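Local coordinates for SusD/RagB family nutrient-binding outer membrane lipoprotein (Bacteroides vulgatus, PDB 4F7A) that probably binds glycans, perhaps mucin O-glycans, at the outer membrane as a SusD-like lipoprotein and passes them to a partner transporter for uptake, at residues A124-T129 and G435-A440; G133-S138 and E152-A157; K164-L169 and K198-L203; V214-A219 and R347-K352; E336-R341 and V364-S369. All coordinates share one frame; numbering follows the deposited sequence. Where two conformers were deposited one is given.

Interaction 1: residues A124-T129 and G435-A440; sequences AMHRIT and GMEAWA
Arg127 on helix 111-132 lays its side chain across that of Met436, a selenomethionine near the start of helix 435-445, the two crossing at about a right angle. The contact begins at the root of the arginine, where CB of Arg127 is 3.8 Å from SE of Met436. CG runs past the same selenium, and the bend at chi3 (54°) then folds the chain back so that NE keeps to it as well. CZ of Arg127 closes to 3.6 Å, with SE of Met436 over the centre of one guanidinium face. Beyond CZ the two nitrogens part company: NH1 lies beside CB and CG of Met436, whereas NH2 of Arg127 is 3.7 Å from the terminal CE of Met436. The selenium, in the place of the methionine sulfur, thus covers a flat cation whose hydrogen bonds run to other groups. NH1 forms a salt bridge with Glu434, just ahead of the second helix, and NH2 bonds to the carbonyl of Ile32 and to Gln50. Glu434 also accepts from the backbone N of Met436 and of Glu437, so one carboxylate ties the arginine to the opening turn of helix 435-445.

A wetter link runs alongside. Water 1 lies 2.9 Å from NE2 of His126 and donates to OE1 of Glu437 at 2.6 Å; that carboxylate also pairs with Arg210, while ND1 of His126 is engaged with the carbonyl of Val122. These are buried polar connections between helices distant in sequence, within the TPR-like helical core of a SusD-family protein.

Interaction 2: residues G133-S138 and E152-A157; sequences GPIVYS and EEAYKA
The Tyr137 ring presents its edge to helix 151-174: CB of Ala157 lies near the ring plane, 3.7 Å from CD2 and 3.8 Å from CE2 of Tyr137. Phe158, the next residue of the same helix, makes an edge-to-face contact with this tyrosine, and Met125 of helix 111-132 packs against it too. Swinging CG anti to the backbone N (chi1 -171°) carries the ring along the helix surface, where its OH bonds to Asp161, one turn beyond Ala157.

Two smaller contacts flank the ring. CB of Ser138 rests 4.0 Å from CB of Ala157, while the serine hydroxyl is engaged with Asp149. Nearer the start of the segment, CG1 of Ile135 reaches CB of Ala154 at 4.1 Å. With alanine at both helix positions, the extended chain can lie close, CA of Tyr137 coming within 6.4 Å of CA of Ala154. No hydrogen bond crosses between the two segments, but backbone bonds between Ile135 and Asp149 hold the connection together just before the helix. Gly133, with positive phi, ends helix 111-132 and starts the long connection to helix 151-174, a pairing of successive helices consistent with the TPR-like helical fold.

Interaction 3: residues K164-L169 and K198-L203; sequences KAVDAL and KFANSL
This is a close apolar contact between two helices of the TPR-like array, 151-174 and 193-210, made by very few atoms in a buried place about 19 Å from the centre of the chain. Val166 carries the contact. Its CG1 stands 3.5 Å from CB of Ala200, tighter than the usual van der Waals separation, and the small alanine lets the backbones come together: CA of Val166 and CA of Ala200 are only 6.9 Å apart. The valine torsion places CG1 anti to the carbonyl carbon (chi1 -59°), and it is this branch that makes the contact. The same methyl also meets OD1 of Asn201, at 4.0 Å, which is a van der Waals touch on the amide oxygen.

The amide nitrogen of Asn201 does different work. ND2 donates to the carbonyl of Gly232 and to OD1 of Asn229, anchoring the asparagine to the chain that follows helix 216-228. Around the Val166-Ala200 pair the packing broadens: Val166 also touches Ile197, one turn back from Asn201, and Leu169 carries the interface on to Ala193, Trp196 and Ile197. Ala165 and Leu169 at the same time pack on Ile119 of helix 111-132, so helix 151-174 packs on both helices.

On the far side of helix 193-210, Ser202 turns its hydroxyl back onto its own helix. The carbonyl O of Lys198 accepts from both N and OG of Ser202, the two donors arriving from opposite faces of the carbonyl plane, with the OG bond 2.8 Å long.

Interaction 4: residues V214-A219 and R347-K352; sequences VDKTLA and RGINPK
Two waters, side by side, join Lys216 to the backbone of Arg347: each accepts from NZ of Lys216 and donates to the carbonyl O of Arg347, closing a small ring of polar atoms where the direct NZ to O separation is 4.3 Å. The carbonyl lies just ahead of Gly348, where helix 334-346 gives way to a Schellman motif with the glycine at positive phi. The lysine comes from the first turn of helix 216-228, whose N-cap is Asp215; OD1 of Asp215 accepts from N of Leu218 at 3.1 Å, the donor standing well above the carboxylate plane. Fully extended, the Lys216 chain reaches past the helix, and NZ also forms a salt bridge with the C-terminal carboxylate of Phe511, tying the chain end into this corner.

Beside the water bridge the contact turns apolar. CE of Lys216 lies 4.2 Å from CG2 of Ile349, the first residue after the Schellman glycine. Asn350 then shapes the loop with an Asx turn, its OD1 taking N of Lys352 at 2.8 Å. The other branch of Ile349 points at the helix, and its CD1 meets CB of Ala219 at 4.2 Å.

Interaction 5: residues E336-R341 and V364-S369; sequences ETWFLR and VQTSFS
Phe339 and Trp338, neighbours on helix 334-346, each reach one residue of helix 356-371. The far end of the phenyl ring does the work for Phe339: CZ is 3.6 Å from CG2 of Val364, a methyl that lies in the plane of the ring at its edge, and 3.4 Å from the backbone N of the same valine. CE1 of Phe339 follows along CG2 of Val364 at 3.9 Å. Although the valine CB points away from the first helix, CG2, anti to the carbonyl carbon, comes back beside the ring. Trp338 meets its partner with the pyrrole end of the indole, where CD1 lies 3.5 Å from OG1 of Thr366; the two side chains cross at about a right angle.

The next shell fixes these groups. NE1 of Trp338 donates to the carbonyl of Glu235, which holds the indole in its rotation, and OG1 of Thr366 bonds to the carbonyl of Ala362 within its own helix. Over one indole face lies Arg341, its NH1 toward the rim, while CZ3 of Trp338 sits 3.4 Å above the guanidinium plane of Arg341, over its centre. Salt bridges to Glu354 and Glu235 keep the arginine there. Phe339 and Val364 both pack also on Gln426 of helix 416-431, which covers this side of the pair.

No hydrogen bond spans the two segments. The helices therefore meet through ring atoms against a methyl, a hydroxyl oxygen and a backbone N, while polar bonds to backbone carbonyls and carboxylates set the positions and van der Waals contact does the joining.

In the fold
Interaction 1 lies nearest the middle of the chain and is deeply buried yet polar, with a covered guanidinium and a water bridge; the other four are nested within the chain loop it closes. Interactions 2 and 3 share helix 151-174, and both rest on apolar contact against helix alanines. Helix 193-210 links outward from interaction 3: Leu203 packs on His126 of interaction 1, and Ser202 on Thr337 of interaction 5. Interaction 4, about 21 Å from the chain centre, has an exposed lysine and water-mediated bonds. Interaction 5 is partly buried and joined by aromatic rings; it alternates with interaction 4 along the chain, and they meet where Asn350 probably bonds to the carbonyl of Arg341.

Interaction 1: residues A124-T129 and G435-A440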
# COMPACT_ATOMS: atom_id res chain seq x y z
N ALA A 124 -1.55 5.44 -8.90
CA ALA A 124 -0.34 4.73 -9.33
C ALA A 124 0.91 5.37 -8.77
O ALA A 124 1.79 4.68 -8.25
CB ALA A 124 -0.24 4.69 -10.87
N MSE A 125 1.03 6.69 -8.89
CA MSE A 125 2.32 7.31 -8.68
C MSE A 125 2.62 7.66 -7.22
O MSE A 125 3.78 7.79 -6.86
CB MSE A 125 2.48 8.54 -9.57
CG MSE A 125 2.36 8.21 -11.07
SE MSE A 125 3.45 6.73 -11.64
CE MSE A 125 5.16 7.63 -11.56
N HIS A 126 1.61 7.79 -6.37
CA HIS A 126 1.91 8.02 -4.95
C HIS A 126 2.59 6.76 -4.40
O HIS A 126 3.46 6.86 -3.55
CB HIS A 126 0.67 8.45 -4.13
CG HIS A 126 -0.17 7.31 -3.63
ND1 HIS A 126 -1.04 6.63 -4.43
CD2 HIS A 126 -0.23 6.72 -2.41
CE1 HIS A 126 -1.62 5.67 -3.73
NE2 HIS A 126 -1.14 5.70 -2.50
N ARG A 127 2.23 5.59 -4.94
CA ARG A 127 2.90 4.33 -4.56
C ARG A 127 4.41 4.32 -4.92
O ARG A 127 5.21 3.72 -4.20
CB ARG A 127 2.20 3.15 -5.22
CG ARG A 127 0.83 2.84 -4.62
CD ARG A 127 -0.06 2.03 -5.58
NE ARG A 127 0.52 0.79 -6.10
CZ ARG A 127 0.50 -0.40 -5.49
NH1 ARG A 127 -0.01 -0.56 -4.28
NH2 ARG A 127 1.00 -1.47 -6.10
N ILE A 128 4.77 5.00 -6.00
CA ILE A 128 6.17 5.09 -6.44
C ILE A 128 6.97 6.10 -5.61
O ILE A 128 8.06 5.78 -5.15
CB ILE A 128 6.25 5.43 -7.97
CG1 ILE A 128 5.45 4.39 -8.79
CG2 ILE A 128 7.71 5.53 -8.44
CD1 ILE A 128 5.89 2.92 -8.56
N THR A 129 6.44 7.31 -5.39
CA THR A 129 7.16 8.24 -4.53
C THR A 129 7.26 7.67 -3.13
O THR A 129 8.27 7.87 -2.48
CB THR A 129 6.58 9.70 -4.48
OG1 THR A 129 7.40 10.48 -3.59
CG2 THR A 129 5.15 9.71 -3.97
N GLY A 435 0.59 -4.68 0.50
CA GLY A 435 1.79 -4.37 1.26
C GLY A 435 2.33 -2.96 1.12
O GLY A 435 3.02 -2.47 2.01
N MSE A 436 2.06 -2.29 0.00
CA MSE A 436 2.58 -0.91 -0.18
C MSE A 436 1.98 0.07 0.82
O MSE A 436 2.72 0.77 1.49
CB MSE A 436 2.42 -0.38 -1.59
CG MSE A 436 3.10 -1.21 -2.62
SE MSE A 436 3.77 -0.08 -4.07
CE MSE A 436 4.60 -1.50 -5.08
N GLU A 437 0.66 0.13 0.93
CA GLU A 437 0.09 1.05 1.92
C GLU A 437 0.57 0.69 3.33
O GLU A 437 0.91 1.59 4.13
CB GLU A 437 -1.43 1.09 1.84
CG GLU A 437 -2.06 2.17 2.75
CD GLU A 437 -1.54 3.59 2.50
OE1 GLU A 437 -1.00 3.89 1.41
OE2 GLU A 437 -1.67 4.45 3.42
N ALA A 438 0.63 -0.60 3.61
CA ALA A 438 1.04 -1.08 4.94
C ALA A 438 2.46 -0.64 5.29
O ALA A 438 2.72 -0.14 6.39
CB ALA A 438 0.93 -2.62 5.01
N TRP A 439 3.36 -0.81 4.33
CA TRP A 439 4.74 -0.47 4.53
C TRP A 439 4.94 1.05 4.62
O TRP A 439 5.72 1.51 5.42
CB TRP A 439 5.62 -1.08 3.44
CG TRP A 439 7.12 -0.87 3.70
CD1 TRP A 439 7.74 -0.91 4.91
CD2 TRP A 439 8.15 -0.65 2.72
NE1 TRP A 439 9.10 -0.67 4.76
CE2 TRP A 439 9.37 -0.51 3.42
CE3 TRP A 439 8.16 -0.51 1.31
CZ2 TRP A 439 10.57 -0.28 2.77
CZ3 TRP A 439 9.34 -0.26 0.68
CH2 TRP A 439 10.55 -0.15 1.41
N ALA A 440 4.26 1.82 3.77
CA ALA A 440 4.37 3.27 3.79
C ALA A 440 3.95 3.79 5.15
O ALA A 440 4.65 4.60 5.75
CB ALA A 440 3.52 3.89 2.70
O HOH W 1 -0.33 3.37 -1.01

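Interaction 2: residues G133-S138 and E152-A157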
# COMPACT_ATOMS: atom_id res chain seq x y z
N GLY A 133 11.01 8.08 -2.89
CA GLY A 133 11.15 9.49 -2.62
C GLY A 133 10.92 10.35 -3.85
O GLY A 133 9.83 10.36 -4.42
N PRO A 134 11.96 11.07 -4.29
CA PRO A 134 11.82 11.85 -5.50
C PRO A 134 11.39 11.00 -6.71
O PRO A 134 11.81 9.84 -6.86
CB PRO A 134 13.22 12.43 -5.71
CG PRO A 134 13.80 12.50 -4.29
CD PRO A 134 13.21 11.34 -3.56
N ILE A 135 10.55 11.57 -7.56
CA ILE A 135 10.14 10.88 -8.78
C ILE A 135 10.03 11.87 -9.92
O ILE A 135 10.13 13.08 -9.72
CB ILE A 135 8.79 10.15 -8.60
CG1 ILE A 135 7.64 11.13 -8.30
CG2 ILE A 135 8.89 9.04 -7.47
CD1 ILE A 135 6.19 10.49 -8.44
N VAL A 136 9.81 11.35 -11.12
CA VAL A 136 9.42 12.17 -12.25
C VAL A 136 7.89 12.17 -12.32
O VAL A 136 7.26 11.10 -12.48
CB VAL A 136 10.03 11.66 -13.58
CG1 VAL A 136 9.52 12.50 -14.74
CG2 VAL A 136 11.56 11.70 -13.53
N TYR A 137 7.28 13.35 -12.18
CA TYR A 137 5.82 13.45 -12.19
C TYR A 137 5.34 14.74 -12.81
O TYR A 137 4.91 14.75 -13.98
CB TYR A 137 5.26 13.25 -10.78
CG TYR A 137 3.76 13.12 -10.75
CD1 TYR A 137 3.14 11.93 -11.09
CD2 TYR A 137 2.96 14.20 -10.40
CE1 TYR A 137 1.75 11.82 -11.12
CE2 TYR A 137 1.56 14.09 -10.40
CZ TYR A 137 0.97 12.89 -10.76
OH TYR A 137 -0.39 12.75 -10.76
N SER A 138 5.43 15.86 -12.08
CA SER A 138 4.83 17.11 -12.58
C SER A 138 5.50 17.58 -13.86
O SER A 138 4.88 18.28 -14.68
CB SER A 138 4.86 18.22 -11.51
OG SER A 138 6.16 18.75 -11.37
N GLU A 152 7.94 16.32 -1.79
CA GLU A 152 7.01 17.40 -1.43
C GLU A 152 6.30 17.94 -2.67
O GLU A 152 5.10 18.14 -2.67
CB GLU A 152 7.75 18.52 -0.71
CG GLU A 152 6.85 19.70 -0.29
CD GLU A 152 7.58 20.73 0.54
OE1 GLU A 152 8.82 20.73 0.55
OE2 GLU A 152 6.91 21.55 1.17
N GLU A 153 7.07 18.17 -3.73
CA GLU A 153 6.51 18.68 -4.97
C GLU A 153 5.58 17.66 -5.61
O GLU A 153 4.56 18.05 -6.21
CB GLU A 153 7.63 19.04 -5.95
CG GLU A 153 8.32 20.34 -5.54
CD GLU A 153 9.73 20.52 -6.16
OE1 GLU A 153 10.29 19.62 -6.84
OE2 GLU A 153 10.31 21.58 -5.94
N ALA A 154 5.94 16.38 -5.55
CA ALA A 154 5.06 15.31 -6.09
C ALA A 154 3.74 15.29 -5.33
O ALA A 154 2.67 15.22 -5.94
CB ALA A 154 5.76 13.94 -6.04
N TYR A 155 3.81 15.32 -3.99
CA TYR A 155 2.58 15.37 -3.17
C TYR A 155 1.69 16.58 -3.50
O TYR A 155 0.48 16.47 -3.68
CB TYR A 155 2.91 15.29 -1.66
CG TYR A 155 2.81 13.84 -1.19
CD1 TYR A 155 3.82 12.93 -1.49
CD2 TYR A 155 1.71 13.39 -0.50
CE1 TYR A 155 3.72 11.58 -1.10
CE2 TYR A 155 1.62 12.05 -0.09
CZ TYR A 155 2.61 11.15 -0.41
OH TYR A 155 2.48 9.83 -0.02
N LYS A 156 2.31 17.75 -3.63
CA LYS A 156 1.55 18.93 -3.99
C LYS A 156 0.92 18.72 -5.37
O LYS A 156 -0.23 19.09 -5.58
CB LYS A 156 2.43 20.18 -3.92
CG LYS A 156 2.70 20.57 -2.45
CD LYS A 156 3.51 21.85 -2.27
CE LYS A 156 3.68 22.15 -0.77
NZ LYS A 156 4.52 23.36 -0.52
N ALA A 157 1.66 18.14 -6.32
CA ALA A 157 1.07 17.88 -7.64
C ALA A 157 -0.10 16.87 -7.53
O ALA A 157 -1.12 17.02 -8.21
CB ALA A 157 2.14 17.40 -8.64

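Interaction 3: residues K164-L169 and K198-L203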
# COMPACT_ATOMS: atom_id res chain seq x y z
N LYS A 164 -8.27 18.91 -9.73
CA LYS A 164 -8.70 18.99 -11.13
C LYS A 164 -9.69 17.85 -11.42
O LYS A 164 -10.71 18.05 -12.09
CB LYS A 164 -7.50 18.89 -12.06
CG LYS A 164 -6.67 20.16 -12.12
CD LYS A 164 -5.37 19.90 -12.86
CE LYS A 164 -4.63 21.20 -13.09
NZ LYS A 164 -3.34 20.89 -13.75
N ALA A 165 -9.38 16.67 -10.89
CA ALA A 165 -10.24 15.51 -11.10
C ALA A 165 -11.64 15.70 -10.54
O ALA A 165 -12.61 15.43 -11.25
CB ALA A 165 -9.62 14.24 -10.48
N VAL A 166 -11.76 16.07 -9.26
CA VAL A 166 -13.08 16.21 -8.63
C VAL A 166 -13.87 17.36 -9.28
O VAL A 166 -15.09 17.27 -9.45
CB VAL A 166 -13.05 16.32 -7.07
CG1 VAL A 166 -12.38 15.07 -6.43
CG2 VAL A 166 -12.37 17.58 -6.58
N ASP A 167 -13.18 18.41 -9.71
CA ASP A 167 -13.81 19.51 -10.44
C ASP A 167 -14.39 19.00 -11.77
O ASP A 167 -15.55 19.27 -12.10
CB ASP A 167 -12.80 20.62 -10.73
CG ASP A 167 -12.57 21.54 -9.54
OD1 ASP A 167 -13.24 21.37 -8.51
OD2 ASP A 167 -11.71 22.44 -9.66
N ALA A 168 -13.58 18.27 -12.53
CA ALA A 168 -14.00 17.75 -13.84
C ALA A 168 -15.23 16.83 -13.73
O ALA A 168 -16.19 16.96 -14.48
CB ALA A 168 -12.84 17.01 -14.52
N LEU A 169 -15.20 15.91 -12.77
CA LEU A 169 -16.30 14.95 -12.59
C LEU A 169 -17.56 15.63 -12.08
O LEU A 169 -18.67 15.31 -12.52
CB LEU A 169 -15.89 13.82 -11.66
CG LEU A 169 -14.96 12.78 -12.31
CD1 LEU A 169 -13.94 12.24 -11.33
CD2 LEU A 169 -15.73 11.66 -12.97
N LYS A 198 -15.76 10.00 -4.91
CA LYS A 198 -15.58 9.38 -3.58
C LYS A 198 -14.22 8.68 -3.42
O LYS A 198 -13.56 8.80 -2.38
CB LYS A 198 -16.74 8.43 -3.31
CG LYS A 198 -16.83 7.90 -1.91
CD LYS A 198 -17.98 6.91 -1.75
CE LYS A 198 -19.32 7.50 -2.08
NZ LYS A 198 -20.43 6.65 -1.49
N PHE A 199 -13.79 7.99 -4.47
CA PHE A 199 -12.43 7.45 -4.58
C PHE A 199 -11.40 8.59 -4.41
O PHE A 199 -10.53 8.51 -3.53
CB PHE A 199 -12.32 6.72 -5.95
CG PHE A 199 -10.97 6.11 -6.28
CD1 PHE A 199 -9.90 6.08 -5.40
CD2 PHE A 199 -10.79 5.53 -7.53
CE1 PHE A 199 -8.70 5.51 -5.76
CE2 PHE A 199 -9.59 4.94 -7.90
CZ PHE A 199 -8.53 4.94 -7.03
N ALA A 200 -11.51 9.65 -5.19
CA ALA A 200 -10.59 10.80 -5.08
C ALA A 200 -10.57 11.40 -3.67
O ALA A 200 -9.52 11.74 -3.15
CB ALA A 200 -10.98 11.90 -6.10
N ASN A 201 -11.74 11.54 -3.06
CA ASN A 201 -11.82 12.11 -1.71
C ASN A 201 -11.11 11.23 -0.69
O ASN A 201 -10.39 11.72 0.18
CB ASN A 201 -13.28 12.33 -1.26
CG ASN A 201 -14.02 13.36 -2.10
OD1 ASN A 201 -13.42 14.26 -2.67
ND2 ASN A 201 -15.36 13.25 -2.11
N SER A 202 -11.30 9.92 -0.80
CA SER A 202 -10.69 8.96 0.12
C SER A 202 -9.19 8.91 -0.07
O SER A 202 -8.44 8.88 0.89
CB SER A 202 -11.29 7.57 -0.08
OG SER A 202 -12.71 7.65 0.06
N LEU A 203 -8.75 8.89 -1.33
CA LEU A 203 -7.32 8.94 -1.65
C LEU A 203 -6.69 10.24 -1.12
O LEU A 203 -5.60 10.23 -0.52
CB LEU A 203 -7.13 8.75 -3.16
CG LEU A 203 -5.69 8.77 -3.69
CD1 LEU A 203 -4.76 7.76 -3.00
CD2 LEU A 203 -5.72 8.57 -5.23

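Interaction 4: residues V214-A219 and R347-K352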
# COMPACT_ATOMS: atom_id res chain seq x y z
N VAL A 214 5.03 15.80 8.76
CA VAL A 214 5.93 16.78 8.12
C VAL A 214 5.30 18.14 7.86
O VAL A 214 5.99 19.17 7.92
CB VAL A 214 6.58 16.22 6.81
CG1 VAL A 214 5.55 16.06 5.69
CG2 VAL A 214 7.73 17.11 6.34
N ASP A 215 4.01 18.17 7.55
CA ASP A 215 3.35 19.41 7.13
C ASP A 215 1.90 19.45 7.61
O ASP A 215 0.96 19.13 6.85
CB ASP A 215 3.44 19.56 5.61
CG ASP A 215 3.13 20.98 5.13
OD1 ASP A 215 2.43 21.72 5.82
OD2 ASP A 215 3.55 21.34 4.01
N LYS A 216 1.72 19.82 8.87
CA LYS A 216 0.39 19.80 9.47
C LYS A 216 -0.57 20.74 8.77
O LYS A 216 -1.77 20.45 8.68
CB LYS A 216 0.45 20.14 10.96
CG LYS A 216 -0.91 20.04 11.66
CD LYS A 216 -0.78 20.28 13.18
CE LYS A 216 -2.15 20.35 13.86
NZ LYS A 216 -2.01 20.55 15.33
N THR A 217 -0.06 21.88 8.30
CA THR A 217 -0.90 22.85 7.60
C THR A 217 -1.50 22.27 6.33
O THR A 217 -2.68 22.43 6.11
CB THR A 217 -0.10 24.12 7.27
OG1 THR A 217 0.33 24.72 8.49
CG2 THR A 217 -0.95 25.12 6.49
N LEU A 218 -0.69 21.59 5.52
CA LEU A 218 -1.16 20.90 4.30
C LEU A 218 -2.11 19.76 4.63
O LEU A 218 -3.17 19.63 4.01
CB LEU A 218 0.02 20.32 3.52
CG LEU A 218 -0.21 19.73 2.12
CD1 LEU A 218 -0.96 20.72 1.18
CD2 LEU A 218 1.16 19.33 1.52
N ALA A 219 -1.72 18.93 5.60
CA ALA A 219 -2.59 17.82 6.03
C ALA A 219 -3.96 18.35 6.43
O ALA A 219 -4.98 17.74 6.12
CB ALA A 219 -1.94 17.05 7.22
N ARG A 347 -5.77 13.88 15.69
CA ARG A 347 -4.91 15.06 15.43
C ARG A 347 -5.66 16.39 15.47
O ARG A 347 -5.04 17.46 15.31
CB ARG A 347 -4.23 14.90 14.06
CG ARG A 347 -3.19 13.81 14.03
CD ARG A 347 -2.62 13.62 12.65
NE ARG A 347 -1.62 12.56 12.65
CZ ARG A 347 -0.32 12.72 12.92
NH1 ARG A 347 0.19 13.92 13.18
NH2 ARG A 347 0.48 11.68 12.93
N GLY A 348 -6.97 16.36 15.68
CA GLY A 348 -7.79 17.58 15.71
C GLY A 348 -8.01 18.22 14.35
O GLY A 348 -8.26 19.43 14.25
N ILE A 349 -7.91 17.44 13.27
CA ILE A 349 -8.02 17.99 11.94
C ILE A 349 -9.10 17.29 11.12
O ILE A 349 -9.07 17.33 9.89
CB ILE A 349 -6.63 18.02 11.21
CG1 ILE A 349 -6.04 16.61 11.03
CG2 ILE A 349 -5.65 18.91 12.00
CD1 ILE A 349 -4.61 16.62 10.40
N ASN A 350 -10.07 16.68 11.81
CA ASN A 350 -11.23 16.13 11.15
C ASN A 350 -12.35 17.16 11.22
O ASN A 350 -12.78 17.50 12.32
CB ASN A 350 -11.66 14.82 11.84
CG ASN A 350 -12.74 14.09 11.11
OD1 ASN A 350 -13.50 14.68 10.34
ND2 ASN A 350 -12.83 12.77 11.35
N PRO A 351 -12.83 17.65 10.07
CA PRO A 351 -13.91 18.67 10.14
C PRO A 351 -15.26 18.09 10.56
O PRO A 351 -16.18 18.86 10.84
CB PRO A 351 -13.98 19.19 8.71
CG PRO A 351 -13.62 17.97 7.87
CD PRO A 351 -12.52 17.29 8.68
N LYS A 352 -15.42 16.77 10.57
CA LYS A 352 -16.69 16.16 10.95
C LYS A 352 -16.78 16.05 12.46
O LYS A 352 -15.77 15.96 13.14
CB LYS A 352 -16.81 14.76 10.36
CG LYS A 352 -16.83 14.73 8.85
CD LYS A 352 -16.99 13.30 8.34
CE LYS A 352 -17.27 13.26 6.85
NZ LYS A 352 -18.65 13.70 6.51
O HOH W 2 -2.33 17.57 15.42
O HOH W 3 -4.80 20.27 15.72

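Interaction 5: residues E336-R341 and V364-S369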
# COMPACT_ATOMS: atom_id res chain seq x y z
N GLU A 336 -9.90 1.18 5.89
CA GLU A 336 -8.78 2.14 5.90
C GLU A 336 -9.29 3.57 6.02
O GLU A 336 -8.75 4.39 6.76
CB GLU A 336 -7.92 1.99 4.64
CG GLU A 336 -6.84 3.07 4.56
CD GLU A 336 -6.09 3.15 3.25
OE1 GLU A 336 -6.27 2.28 2.37
OE2 GLU A 336 -5.30 4.12 3.12
N THR A 337 -10.33 3.89 5.27
CA THR A 337 -10.87 5.25 5.28
C THR A 337 -11.37 5.65 6.69
O THR A 337 -11.12 6.76 7.16
CB THR A 337 -11.94 5.43 4.17
OG1 THR A 337 -11.35 5.09 2.90
CG2 THR A 337 -12.45 6.88 4.13
N TRP A 338 -12.03 4.73 7.38
CA TRP A 338 -12.44 4.97 8.77
C TRP A 338 -11.23 5.19 9.71
O TRP A 338 -11.28 6.03 10.61
CB TRP A 338 -13.32 3.84 9.29
CG TRP A 338 -14.75 3.91 8.81
CD1 TRP A 338 -15.35 3.06 7.95
CD2 TRP A 338 -15.73 4.90 9.13
NE1 TRP A 338 -16.64 3.45 7.72
CE2 TRP A 338 -16.90 4.58 8.44
CE3 TRP A 338 -15.72 6.05 9.93
CZ2 TRP A 338 -18.07 5.34 8.53
CZ3 TRP A 338 -16.88 6.79 10.06
CH2 TRP A 338 -18.04 6.43 9.37
N PHE A 339 -10.16 4.43 9.51
CA PHE A 339 -8.96 4.59 10.35
C PHE A 339 -8.25 5.92 10.04
O PHE A 339 -7.63 6.52 10.91
CB PHE A 339 -8.01 3.40 10.18
CG PHE A 339 -8.53 2.12 10.75
CD1 PHE A 339 -8.85 2.03 12.09
CD2 PHE A 339 -8.72 1.01 9.96
CE1 PHE A 339 -9.35 0.84 12.63
CE2 PHE A 339 -9.19 -0.20 10.48
CZ PHE A 339 -9.51 -0.28 11.82
N LEU A 340 -8.32 6.37 8.79
CA LEU A 340 -7.80 7.69 8.42
C LEU A 340 -8.60 8.78 9.13
O LEU A 340 -8.05 9.75 9.64
CB LEU A 340 -7.82 7.89 6.89
CG LEU A 340 -6.79 7.09 6.10
CD1 LEU A 340 -7.12 7.02 4.57
CD2 LEU A 340 -5.38 7.68 6.35
N ARG A 341 -9.92 8.63 9.14
CA ARG A 341 -10.78 9.55 9.88
C ARG A 341 -10.49 9.51 11.38
O ARG A 341 -10.50 10.54 12.05
CB ARG A 341 -12.24 9.25 9.62
CG ARG A 341 -12.66 9.59 8.21
CD ARG A 341 -13.95 8.90 7.79
NE ARG A 341 -15.15 9.48 8.37
CZ ARG A 341 -16.38 9.29 7.88
NH1 ARG A 341 -16.59 8.53 6.82
NH2 ARG A 341 -17.42 9.90 8.45
N VAL A 364 -12.73 -1.13 12.41
CA VAL A 364 -12.57 -2.55 12.74
C VAL A 364 -13.83 -3.32 12.29
O VAL A 364 -13.73 -4.38 11.68
CB VAL A 364 -12.27 -2.78 14.23
CG1 VAL A 364 -12.22 -4.31 14.57
CG2 VAL A 364 -10.94 -2.08 14.62
N GLN A 365 -15.01 -2.79 12.60
CA GLN A 365 -16.24 -3.46 12.23
C GLN A 365 -16.31 -3.59 10.70
O GLN A 365 -16.74 -4.61 10.16
CB GLN A 365 -17.48 -2.71 12.75
CG GLN A 365 -18.72 -3.43 12.29
CD GLN A 365 -18.72 -4.88 12.77
OE1 GLN A 365 -18.70 -5.08 14.01
NE2 GLN A 365 -18.73 -5.91 11.80
N THR A 366 -15.91 -2.53 10.02
CA THR A 366 -15.97 -2.49 8.57
C THR A 366 -15.03 -3.55 7.96
O THR A 366 -15.40 -4.24 6.99
CB THR A 366 -15.67 -1.06 8.05
OG1 THR A 366 -16.72 -0.17 8.49
CG2 THR A 366 -15.62 -1.02 6.50
N SER A 367 -13.83 -3.67 8.52
CA SER A 367 -12.88 -4.68 8.09
C SER A 367 -13.41 -6.10 8.32
O SER A 367 -13.36 -6.95 7.43
CB SER A 367 -11.55 -4.49 8.80
OG SER A 367 -10.65 -5.51 8.44
N PHE A 368 -13.96 -6.36 9.50
CA PHE A 368 -14.58 -7.66 9.75
C PHE A 368 -15.65 -7.99 8.70
O PHE A 368 -15.68 -9.11 8.18
CB PHE A 368 -15.26 -7.67 11.12
CG PHE A 368 -14.36 -8.04 12.27
CD1 PHE A 368 -13.07 -7.55 12.38
CD2 PHE A 368 -14.86 -8.86 13.30
CE1 PHE A 368 -12.27 -7.88 13.48
CE2 PHE A 368 -14.07 -9.19 14.38
CZ PHE A 368 -12.77 -8.67 14.48
N SER A 369 -16.51 -7.02 8.40
CA SER A 369 -17.56 -7.20 7.40
C SER A 369 -17.01 -7.46 5.99
O SER A 369 -17.55 -8.28 5.27
CB SER A 369 -18.50 -6.00 7.38
OG SER A 369 -19.19 -5.89 8.61